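Dehydrogenase (Chromobacterium violaceum, PDB 3Q2I) probably uses NAD to oxidise the sugar of UDP-N-acetylglucosaminuronic acid, a step in the biosynthesis of 2,3-diacetamido-2,3-dideoxy-D-mannuronic acid. Local coordinates at residues H128-T140 against G301-K313. Residues are numbered along the deposited sequence; the frame is centred on the assembly and turned at random.
Sequences HLFVVKQNRRNAT and GFGHPLYYDNVIK. With NAI (1,4-dihydronicotinamide adenine dinucleotide), chain B.
Apolar packing begins where V311 lays its CG1 over the centre of the F130 ring, 4.1 Å from the centroid and 12° off the normal, a CH-pi contact suited to a branched side chain above a flat one. Y307, its CG anti to the backbone N (chi1 -173°), carries its ring across to V132: CG2 of V132 is 3.8 Å from CE1 of Y307, and V132 CA sits over the ring face. Farther on, the edge of the F302 ring faces R137 O.

Among polar groups, the hydroxyl of Y307 lies 2.6 Å from V131 O, a weak hydrogen bond at most, whose proton may go elsewhere. Q134 matches the nicotinamide amide with a bond in each direction: its NE2 donates to O7N of the dinucleotide (2.8 Å) and its OE1 accepts from N7N (3.0 Å). H304 CE1 lies 3.6 Å from Q134 CD, while its NE2 is hydrogen-bonded to E105. G303, at the N-cap, has a positive phi (71°) that glycine takes easily; Q134 CG packs on its CA.

The 304-313 part of the helix runs nearly antiparallel to strand 129-131, the outermost strand of the parallel Rossmann sheet within this chain, with strands 101-104 and 78-81 and helix 25-34 also packing here.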
ATOM      1  N   HIS A 128     -22.619  36.365   4.580  1.00 20.09           N
ATOM      2  CA  HIS A 128     -21.668  35.866   5.581  1.00 21.48           C
ATOM      3  C   HIS A 128     -22.069  34.504   6.114  1.00 20.97           C
ATOM      4  O   HIS A 128     -23.246  34.194   6.239  1.00 20.05           O
ATOM      5  CB  HIS A 128     -21.553  36.828   6.765  1.00 24.57           C
ATOM      6  CG  HIS A 128     -20.939  38.144   6.416  1.00 28.01           C
ATOM      7  ND1 HIS A 128     -19.583  38.317   6.241  1.00 34.19           N
ATOM      8  CD2 HIS A 128     -21.496  39.377   6.318  1.00 32.56           C
ATOM      9  CE1 HIS A 128     -19.335  39.593   6.003  1.00 36.61           C
ATOM     10  NE2 HIS A 128     -20.473  40.257   6.058  1.00 32.18           N
ATOM     11  N   LEU A 129     -21.051  33.726   6.456  1.00 19.53           N
ATOM     12  CA  LEU A 129     -21.225  32.523   7.275  1.00 18.20           C
ATOM     13  C   LEU A 129     -20.252  32.721   8.442  1.00 17.51           C
ATOM     14  O   LEU A 129     -19.024  32.722   8.285  1.00 19.71           O
ATOM     15  CB  LEU A 129     -20.892  31.285   6.416  1.00 17.94           C
ATOM     16  CG  LEU A 129     -20.813  29.975   7.217  1.00 17.34           C
ATOM     17  CD1 LEU A 129     -22.120  29.641   7.902  1.00 19.95           C
ATOM     18  CD2 LEU A 129     -20.435  28.864   6.235  1.00 17.77           C
ATOM     19  N   PHE A 130     -20.788  32.935   9.646  1.00 16.56           N
ATOM     20  CA  PHE A 130     -19.997  33.022  10.880  1.00 18.05           C
ATOM     21  C   PHE A 130     -20.031  31.659  11.550  1.00 16.86           C
ATOM     22  O   PHE A 130     -21.063  31.007  11.491  1.00 17.16           O
ATOM     23  CB  PHE A 130     -20.720  33.979  11.859  1.00 17.02           C
ATOM     24  CG  PHE A 130     -20.898  35.394  11.337  1.00 17.23           C
ATOM     25  CD1 PHE A 130     -19.885  36.333  11.612  1.00 19.58           C
ATOM     26  CD2 PHE A 130     -22.060  35.768  10.662  1.00 19.22           C
ATOM     27  CE1 PHE A 130     -20.034  37.700  11.196  1.00 23.48           C
ATOM     28  CE2 PHE A 130     -22.215  37.149  10.253  1.00 20.36           C
ATOM     29  CZ  PHE A 130     -21.182  38.047  10.501  1.00 19.16           C
ATOM     30  N   VAL A 131     -18.906  31.245  12.136  1.00 18.70           N
ATOM     31  CA  VAL A 131     -18.852  29.976  12.884  1.00 19.39           C
ATOM     32  C   VAL A 131     -18.460  30.380  14.276  1.00 17.54           C
ATOM     33  O   VAL A 131     -17.490  31.118  14.489  1.00 21.07           O
ATOM     34  CB  VAL A 131     -17.794  29.020  12.272  1.00 18.90           C
ATOM     35  CG1 VAL A 131     -17.754  27.715  13.115  1.00 22.75           C
ATOM     36  CG2 VAL A 131     -18.103  28.746  10.800  1.00 21.69           C
ATOM     37  N   VAL A 132     -19.181  29.858  15.263  1.00 18.39           N
ATOM     38  CA  VAL A 132     -18.952  30.221  16.652  1.00 19.99           C
ATOM     39  C   VAL A 132     -17.748  29.536  17.235  1.00 22.34           C
ATOM     40  O   VAL A 132     -17.810  28.334  17.505  1.00 27.69           O
ATOM     41  CB  VAL A 132     -20.198  29.921  17.505  1.00 20.29           C
ATOM     42  CG1 VAL A 132     -19.892  30.274  18.938  1.00 22.81           C
ATOM     43  CG2 VAL A 132     -21.437  30.593  16.953  1.00 20.63           C
ATOM     44  N   LYS A 133     -16.671  30.273  17.419  1.00 21.55           N
ATOM     45  CA  LYS A 133     -15.476  29.831  18.157  1.00 21.08           C
ATOM     46  C   LYS A 133     -15.228  30.837  19.296  1.00 22.02           C
ATOM     47  O   LYS A 133     -14.294  31.659  19.278  1.00 21.77           O
ATOM     48  CB  LYS A 133     -14.270  29.751  17.209  1.00 24.38           C
ATOM     49  CG  LYS A 133     -14.328  28.596  16.216  1.00 25.51           C
ATOM     50  CD  LYS A 133     -13.179  28.619  15.207  1.00 35.02           C
ATOM     51  CE  LYS A 133     -13.335  27.475  14.188  1.00 29.55           C
ATOM     52  NZ  LYS A 133     -12.800  26.242  14.882  1.00 24.70           N
ATOM     53  N   GLN A 134     -16.039  30.697  20.333  1.00 23.14           N
ATOM     54  CA  GLN A 134     -16.088  31.743  21.361  1.00 24.48           C
ATOM     55  C   GLN A 134     -14.917  31.672  22.334  1.00 26.22           C
ATOM     56  O   GLN A 134     -14.644  32.635  23.061  1.00 27.39           O
ATOM     57  CB  GLN A 134     -17.476  31.745  22.010  1.00 19.97           C
ATOM     58  CG  GLN A 134     -17.683  30.774  23.162  1.00 20.84           C
ATOM     59  CD  GLN A 134     -17.856  29.355  22.711  1.00 22.35           C
ATOM     60  OE1 GLN A 134     -17.871  29.072  21.516  1.00 23.42           O
ATOM     61  NE2 GLN A 134     -18.045  28.457  23.669  1.00 20.07           N
ATOM     62  N   ASN A 135     -14.190  30.562  22.364  1.00 24.11           N
ATOM     63  CA  ASN A 135     -13.054  30.420  23.294  1.00 23.91           C
ATOM     64  C   ASN A 135     -11.786  31.190  22.941  1.00 23.16           C
ATOM     65  O   ASN A 135     -10.909  31.397  23.778  1.00 23.89           O
ATOM     66  CB  ASN A 135     -12.695  28.920  23.429  1.00 28.06           C
ATOM     67  CG  ASN A 135     -12.859  28.364  24.832  1.00 30.28           C
ATOM     68  OD1 ASN A 135     -13.717  28.804  25.607  1.00 36.81           O
ATOM     69  ND2 ASN A 135     -12.085  27.300  25.139  1.00 33.34           N
ATOM     70  N   ARG A 136     -11.637  31.542  21.660  1.00 22.11           N
ATOM     71  CA  ARG A 136     -10.439  32.189  21.149  1.00 21.80           C
ATOM     72  C   ARG A 136     -10.188  33.506  21.893  1.00 21.90           C
ATOM     73  O   ARG A 136      -9.050  33.891  22.069  1.00 24.68           O
ATOM     74  CB  ARG A 136     -10.600  32.515  19.661  1.00 23.97           C
ATOM     75  CG  ARG A 136     -10.495  31.289  18.750  1.00 19.39           C
ATOM     76  CD  ARG A 136     -10.245  31.781  17.346  1.00 18.09           C
ATOM     77  NE  ARG A 136     -10.121  30.581  16.502  1.00 20.71           N
ATOM     78  CZ  ARG A 136      -9.938  30.660  15.188  1.00 22.53           C
ATOM     79  NH1 ARG A 136      -9.867  31.852  14.594  1.00 23.03           N
ATOM     80  NH2 ARG A 136      -9.852  29.557  14.444  1.00 21.28           N
ATOM     81  N   ARG A 137     -11.265  34.154  22.326  1.00 24.49           N
ATOM     82  CA  ARG A 137     -11.058  35.437  23.023  1.00 25.01           C
ATOM     83  C   ARG A 137     -10.849  35.291  24.520  1.00 28.29           C
ATOM     84  O   ARG A 137     -10.687  36.291  25.221  1.00 27.37           O
ATOM     85  CB  ARG A 137     -12.168  36.435  22.691  1.00 27.84           C
ATOM     86  CG  ARG A 137     -12.027  37.054  21.304  1.00 30.03           C
ATOM     87  CD  ARG A 137     -11.090  38.257  21.326  1.00 35.54           C
ATOM     88  NE  ARG A 137     -10.639  38.620  19.982  1.00 44.94           N
ATOM     89  CZ  ARG A 137      -9.842  39.645  19.692  1.00 43.88           C
ATOM     90  NH1 ARG A 137      -9.378  40.435  20.650  1.00 44.60           N
ATOM     91  NH2 ARG A 137      -9.511  39.884  18.429  1.00 47.59           N
ATOM     92  N   ASN A 138     -10.746  34.061  25.017  1.00 25.76           N
ATOM     93  CA  ASN A 138     -10.347  33.885  26.406  1.00 24.67           C
ATOM     94  C   ASN A 138      -9.008  34.571  26.665  1.00 23.98           C
ATOM     95  O   ASN A 138      -8.129  34.586  25.814  1.00 24.32           O
ATOM     96  CB  ASN A 138     -10.267  32.394  26.746  1.00 22.37           C
ATOM     97  CG  ASN A 138     -11.635  31.749  26.808  1.00 23.63           C
ATOM     98  OD1 ASN A 138     -12.640  32.349  26.452  1.00 30.25           O
ATOM     99  ND2 ASN A 138     -11.689  30.490  27.279  1.00 29.34           N
ATOM    100  N   ALA A 139      -8.845  35.157  27.848  1.00 26.38           N
ATOM    101  CA  ALA A 139      -7.628  35.887  28.140  1.00 26.17           C
ATOM    102  C   ALA A 139      -6.321  35.112  28.021  1.00 23.16           C
ATOM    103  O   ALA A 139      -5.345  35.627  27.479  1.00 26.37           O
ATOM    104  CB  ALA A 139      -7.747  36.586  29.493  1.00 28.40           C
ATOM    105  N   THR A 140      -6.296  33.883  28.538  1.00 25.23           N
ATOM    106  CA  THR A 140      -5.115  33.053  28.391  1.00 25.56           C
ATOM    107  C   THR A 140      -4.741  32.782  26.928  1.00 24.43           C
ATOM    108  O   THR A 140      -3.586  32.926  26.537  1.00 25.21           O
ATOM    109  CB  THR A 140      -5.245  31.731  29.136  1.00 28.31           C
ATOM    110  OG1 THR A 140      -6.459  31.090  28.750  1.00 29.10           O
ATOM    111  CG2 THR A 140      -5.314  31.948  30.650  1.00 28.43           C
ATOM    112  N   GLY A 301     -19.046  40.357  28.300  1.00 49.95           N
ATOM    113  CA  GLY A 301     -18.290  39.347  29.042  1.00 50.62           C
ATOM    114  C   GLY A 301     -17.194  38.602  28.277  1.00 49.60           C
ATOM    115  O   GLY A 301     -16.345  39.185  27.598  1.00 50.94           O
ATOM    116  N   PHE A 302     -17.170  37.284  28.443  1.00 48.68           N
ATOM    117  CA  PHE A 302     -16.347  36.431  27.590  1.00 45.21           C
ATOM    118  C   PHE A 302     -17.310  35.428  26.979  1.00 43.55           C
ATOM    119  O   PHE A 302     -18.514  35.429  27.277  1.00 45.49           O
ATOM    120  CB  PHE A 302     -15.300  35.673  28.414  1.00 45.47           C
ATOM    121  CG  PHE A 302     -14.065  36.476  28.739  1.00 44.64           C
ATOM    122  CD1 PHE A 302     -13.092  36.714  27.764  1.00 36.59           C
ATOM    123  CD2 PHE A 302     -13.857  36.958  30.033  1.00 40.84           C
ATOM    124  CE1 PHE A 302     -11.943  37.429  28.064  1.00 38.44           C
ATOM    125  CE2 PHE A 302     -12.706  37.698  30.338  1.00 41.03           C
ATOM    126  CZ  PHE A 302     -11.742  37.922  29.359  1.00 44.24           C
ATOM    127  N   GLY A 303     -16.790  34.542  26.136  1.00 37.77           N
ATOM    128  CA  GLY A 303     -17.672  33.542  25.599  1.00 30.29           C
ATOM    129  C   GLY A 303     -18.617  34.184  24.613  1.00 26.49           C
ATOM    130  O   GLY A 303     -18.228  35.025  23.796  1.00 29.24           O
ATOM    131  N   HIS A 304     -19.850  33.706  24.640  1.00 23.67           N
ATOM    132  CA  HIS A 304     -20.825  34.073  23.619  1.00 24.89           C
ATOM    133  C   HIS A 304     -21.085  35.577  23.517  1.00 26.98           C
ATOM    134  O   HIS A 304     -21.217  36.114  22.422  1.00 26.36           O
ATOM    135  CB  HIS A 304     -22.114  33.292  23.734  1.00 22.39           C
ATOM    136  CG  HIS A 304     -21.994  31.879  23.235  1.00 21.08           C
ATOM    137  ND1 HIS A 304     -21.334  30.897  23.944  1.00 24.52           N
ATOM    138  CD2 HIS A 304     -22.492  31.285  22.125  1.00 27.60           C
ATOM    139  CE1 HIS A 304     -21.407  29.756  23.269  1.00 24.61           C
ATOM    140  NE2 HIS A 304     -22.079  29.971  22.153  1.00 22.90           N
ATOM    141  N   PRO A 305     -21.154  36.270  24.660  1.00 30.65           N
ATOM    142  CA  PRO A 305     -21.430  37.711  24.536  1.00 30.91           C
ATOM    143  C   PRO A 305     -20.417  38.493  23.707  1.00 31.37           C
ATOM    144  O   PRO A 305     -20.818  39.311  22.864  1.00 31.34           O
ATOM    145  CB  PRO A 305     -21.505  38.169  26.015  1.00 30.66           C
ATOM    146  CG  PRO A 305     -22.056  36.959  26.709  1.00 32.15           C
ATOM    147  CD  PRO A 305     -21.306  35.790  26.048  1.00 29.92           C
ATOM    148  N   LEU A 306     -19.130  38.234  23.912  1.00 31.41           N
ATOM    149  CA  LEU A 306     -18.060  38.844  23.142  1.00 33.03           C
ATOM    150  C   LEU A 306     -18.152  38.426  21.683  1.00 33.71           C
ATOM    151  O   LEU A 306     -17.962  39.242  20.791  1.00 31.62           O
ATOM    152  CB  LEU A 306     -16.723  38.389  23.699  1.00 34.96           C
ATOM    153  CG  LEU A 306     -15.696  39.376  24.223  1.00 46.23           C
ATOM    154  CD1 LEU A 306     -14.428  38.621  24.644  1.00 39.32           C
ATOM    155  CD2 LEU A 306     -15.471  40.472  23.168  1.00 46.91           C
ATOM    156  N   TYR A 307     -18.436  37.145  21.428  1.00 29.75           N
ATOM    157  CA  TYR A 307     -18.582  36.683  20.063  1.00 27.75           C
ATOM    158  C   TYR A 307     -19.628  37.518  19.359  1.00 28.62           C
ATOM    159  O   TYR A 307     -19.477  37.947  18.204  1.00 28.72           O
ATOM    160  CB  TYR A 307     -19.020  35.194  20.026  1.00 27.87           C
ATOM    161  CG  TYR A 307     -18.999  34.663  18.621  1.00 26.88           C
ATOM    162  CD1 TYR A 307     -20.162  34.571  17.853  1.00 23.76           C
ATOM    163  CD2 TYR A 307     -17.781  34.335  18.047  1.00 24.10           C
ATOM    164  CE1 TYR A 307     -20.110  34.138  16.538  1.00 28.79           C
ATOM    165  CE2 TYR A 307     -17.731  33.903  16.728  1.00 24.74           C
ATOM    166  CZ  TYR A 307     -18.887  33.806  15.993  1.00 29.96           C
ATOM    167  OH  TYR A 307     -18.766  33.413  14.670  1.00 33.22           O
ATOM    168  N   TYR A 308     -20.740  37.751  20.046  1.00 25.28           N
ATOM    169  CA  TYR A 308     -21.785  38.533  19.434  1.00 26.33           C
ATOM    170  C   TYR A 308     -21.362  39.992  19.129  1.00 25.71           C
ATOM    171  O   TYR A 308     -21.794  40.536  18.123  1.00 26.97           O
ATOM    172  CB  TYR A 308     -23.017  38.494  20.337  1.00 27.29           C
ATOM    173  CG  TYR A 308     -23.983  37.434  19.916  1.00 24.93           C
ATOM    174  CD1 TYR A 308     -24.981  37.691  18.998  1.00 26.35           C
ATOM    175  CD2 TYR A 308     -23.818  36.120  20.357  1.00 27.36           C
ATOM    176  CE1 TYR A 308     -25.857  36.715  18.582  1.00 24.01           C
ATOM    177  CE2 TYR A 308     -24.710  35.163  19.981  1.00 25.69           C
ATOM    178  CZ  TYR A 308     -25.688  35.415  19.057  1.00 24.00           C
ATOM    179  OH  TYR A 308     -26.558  34.410  18.723  1.00 26.55           O
ATOM    180  N   ASP A 309     -20.463  40.581  19.907  1.00 28.07           N
ATOM    181  CA  ASP A 309     -20.011  41.958  19.628  1.00 27.23           C
ATOM    182  C   ASP A 309     -19.323  41.971  18.244  1.00 30.24           C
ATOM    183  O   ASP A 309     -19.586  42.853  17.432  1.00 26.81           O
ATOM    184  CB  ASP A 309     -19.024  42.399  20.707  1.00 28.81           C
ATOM    185  CG  ASP A 309     -18.447  43.795  20.467  1.00 31.82           C
ATOM    186  OD1 ASP A 309     -19.253  44.713  20.238  1.00 35.97           O
ATOM    187  OD2 ASP A 309     -17.210  43.981  20.475  1.00 32.20           O
ATOM    188  N   ASN A 310     -18.455  40.995  17.935  1.00 26.99           N
ATOM    189  CA  ASN A 310     -17.876  40.975  16.589  1.00 26.44           C
ATOM    190  C   ASN A 310     -18.889  40.792  15.454  1.00 25.30           C
ATOM    191  O   ASN A 310     -18.723  41.380  14.370  1.00 25.76           O
ATOM    192  CB  ASN A 310     -16.715  39.958  16.498  1.00 29.47           C
ATOM    193  CG  ASN A 310     -16.287  39.685  15.057  1.00 29.20           C
ATOM    194  OD1 ASN A 310     -16.539  38.604  14.539  1.00 30.53           O
ATOM    195  ND2 ASN A 310     -15.627  40.652  14.412  1.00 27.56           N
ATOM    196  N   VAL A 311     -19.915  39.968  15.663  1.00 24.64           N
ATOM    197  CA  VAL A 311     -20.903  39.703  14.640  1.00 23.02           C
ATOM    198  C   VAL A 311     -21.709  40.989  14.396  1.00 23.14           C
ATOM    199  O   VAL A 311     -21.956  41.355  13.250  1.00 24.20           O
ATOM    200  CB  VAL A 311     -21.836  38.571  15.049  1.00 24.38           C
ATOM    201  CG1 VAL A 311     -23.004  38.392  14.101  1.00 23.36           C
ATOM    202  CG2 VAL A 311     -21.034  37.234  15.188  1.00 24.19           C
ATOM    203  N   ILE A 312     -22.078  41.642  15.497  1.00 24.21           N
ATOM    204  CA  ILE A 312     -22.765  42.944  15.407  1.00 25.91           C
ATOM    205  C   ILE A 312     -21.920  43.986  14.713  1.00 23.91           C
ATOM    206  O   ILE A 312     -22.396  44.576  13.752  1.00 26.98           O
ATOM    207  CB  ILE A 312     -23.242  43.403  16.807  1.00 24.45           C
ATOM    208  CG1 ILE A 312     -24.422  42.518  17.226  1.00 26.06           C
ATOM    209  CG2 ILE A 312     -23.745  44.894  16.782  1.00 25.17           C
ATOM    210  CD1 ILE A 312     -24.596  42.491  18.740  1.00 30.13           C
ATOM    211  N   LYS A 313     -20.685  44.179  15.147  1.00 23.70           N
ATOM    212  CA  LYS A 313     -19.776  45.096  14.460  1.00 25.24           C
ATOM    213  C   LYS A 313     -19.620  44.779  12.978  1.00 27.96           C
ATOM    214  O   LYS A 313     -19.647  45.673  12.118  1.00 25.98           O
ATOM    215  CB  LYS A 313     -18.421  45.193  15.151  1.00 25.01           C
ATOM    216  CG  LYS A 313     -18.457  45.801  16.541  1.00 27.32           C
ATOM    217  CD  LYS A 313     -17.080  45.753  17.155  1.00 28.58           C
ATOM    218  CE  LYS A 313     -16.970  46.886  18.157  1.00 32.36           C
ATOM    219  NZ  LYS A 313     -16.622  46.374  19.496  1.00 36.44           N
TER
HETATM  220  PA  NAI B 500     -29.709  20.216  22.232  1.00 22.96           P
HETATM  221  O1A NAI B 500     -30.066  18.813  21.953  1.00 20.45           O
HETATM  222  O2A NAI B 500     -29.832  20.773  23.718  1.00 24.17           O
HETATM  223  O5B NAI B 500     -30.495  21.249  21.332  1.00 22.42           O
HETATM  224  C5B NAI B 500     -31.262  20.577  20.373  1.00 28.58           C
HETATM  225  C4B NAI B 500     -32.281  21.558  19.810  1.00 26.75           C
HETATM  226  O4B NAI B 500     -32.439  21.502  18.381  1.00 20.89           O
HETATM  227  C3B NAI B 500     -33.481  20.844  20.432  1.00 27.03           C
HETATM  228  O3B NAI B 500     -34.306  21.772  21.153  1.00 26.72           O
HETATM  229  C2B NAI B 500     -34.130  20.075  19.269  1.00 23.48           C
HETATM  230  O2B NAI B 500     -35.529  19.862  19.409  1.00 25.97           O
HETATM  231  C1B NAI B 500     -33.810  21.085  18.142  1.00 20.12           C
HETATM  232  N9A NAI B 500     -33.968  20.544  16.812  1.00 23.37           N
HETATM  233  C8A NAI B 500     -33.529  19.321  16.364  1.00 25.99           C
HETATM  234  N7A NAI B 500     -33.795  19.227  15.092  1.00 20.38           N
HETATM  235  C5A NAI B 500     -34.324  20.406  14.620  1.00 23.24           C
HETATM  236  C6A NAI B 500     -34.806  20.874  13.380  1.00 22.51           C
HETATM  237  N6A NAI B 500     -34.758  20.105  12.236  1.00 25.52           N
HETATM  238  N1A NAI B 500     -35.319  22.114  13.317  1.00 27.77           N
HETATM  239  C2A NAI B 500     -35.381  22.854  14.405  1.00 19.77           C
HETATM  240  N3A NAI B 500     -34.954  22.484  15.610  1.00 22.06           N
HETATM  241  C4A NAI B 500     -34.443  21.241  15.739  1.00 20.87           C
HETATM  242  O3  NAI B 500     -28.195  20.427  21.784  1.00 20.00           O
HETATM  243  PN  NAI B 500     -27.207  21.546  22.188  1.00 20.97           P
HETATM  244  O1N NAI B 500     -26.281  21.086  23.278  1.00 22.08           O
HETATM  245  O2N NAI B 500     -27.848  22.939  22.401  1.00 27.20           O
HETATM  246  O5D NAI B 500     -26.085  21.595  21.010  1.00 20.79           O
HETATM  247  C5D NAI B 500     -26.578  22.376  19.946  1.00 18.69           C
HETATM  248  C4D NAI B 500     -25.467  22.731  18.961  1.00 20.26           C
HETATM  249  O4D NAI B 500     -24.599  23.615  19.690  1.00 21.32           O
HETATM  250  C3D NAI B 500     -24.535  21.547  18.577  1.00 18.78           C
HETATM  251  O3D NAI B 500     -24.076  21.817  17.250  1.00 19.84           O
HETATM  252  C2D NAI B 500     -23.348  21.693  19.535  1.00 20.58           C
HETATM  253  O2D NAI B 500     -22.128  21.228  18.962  1.00 20.69           O
HETATM  254  C1D NAI B 500     -23.237  23.232  19.746  1.00 19.52           C
HETATM  255  N1N NAI B 500     -22.624  23.591  21.004  1.00 19.05           N
HETATM  256  C2N NAI B 500     -21.638  24.463  21.016  1.00 21.58           C
HETATM  257  C3N NAI B 500     -20.950  24.799  22.189  1.00 19.23           C
HETATM  258  C7N NAI B 500     -19.866  25.807  22.190  1.00 18.50           C
HETATM  259  O7N NAI B 500     -18.958  25.864  22.998  1.00 22.38           O
HETATM  260  N7N NAI B 500     -19.835  26.771  21.224  1.00 17.49           N
HETATM  261  C4N NAI B 500     -21.292  24.086  23.356  1.00 20.78           C
HETATM  262  C5N NAI B 500     -22.402  23.261  23.313  1.00 21.55           C
HETATM  263  C6N NAI B 500     -23.053  23.011  22.132  1.00 19.54           C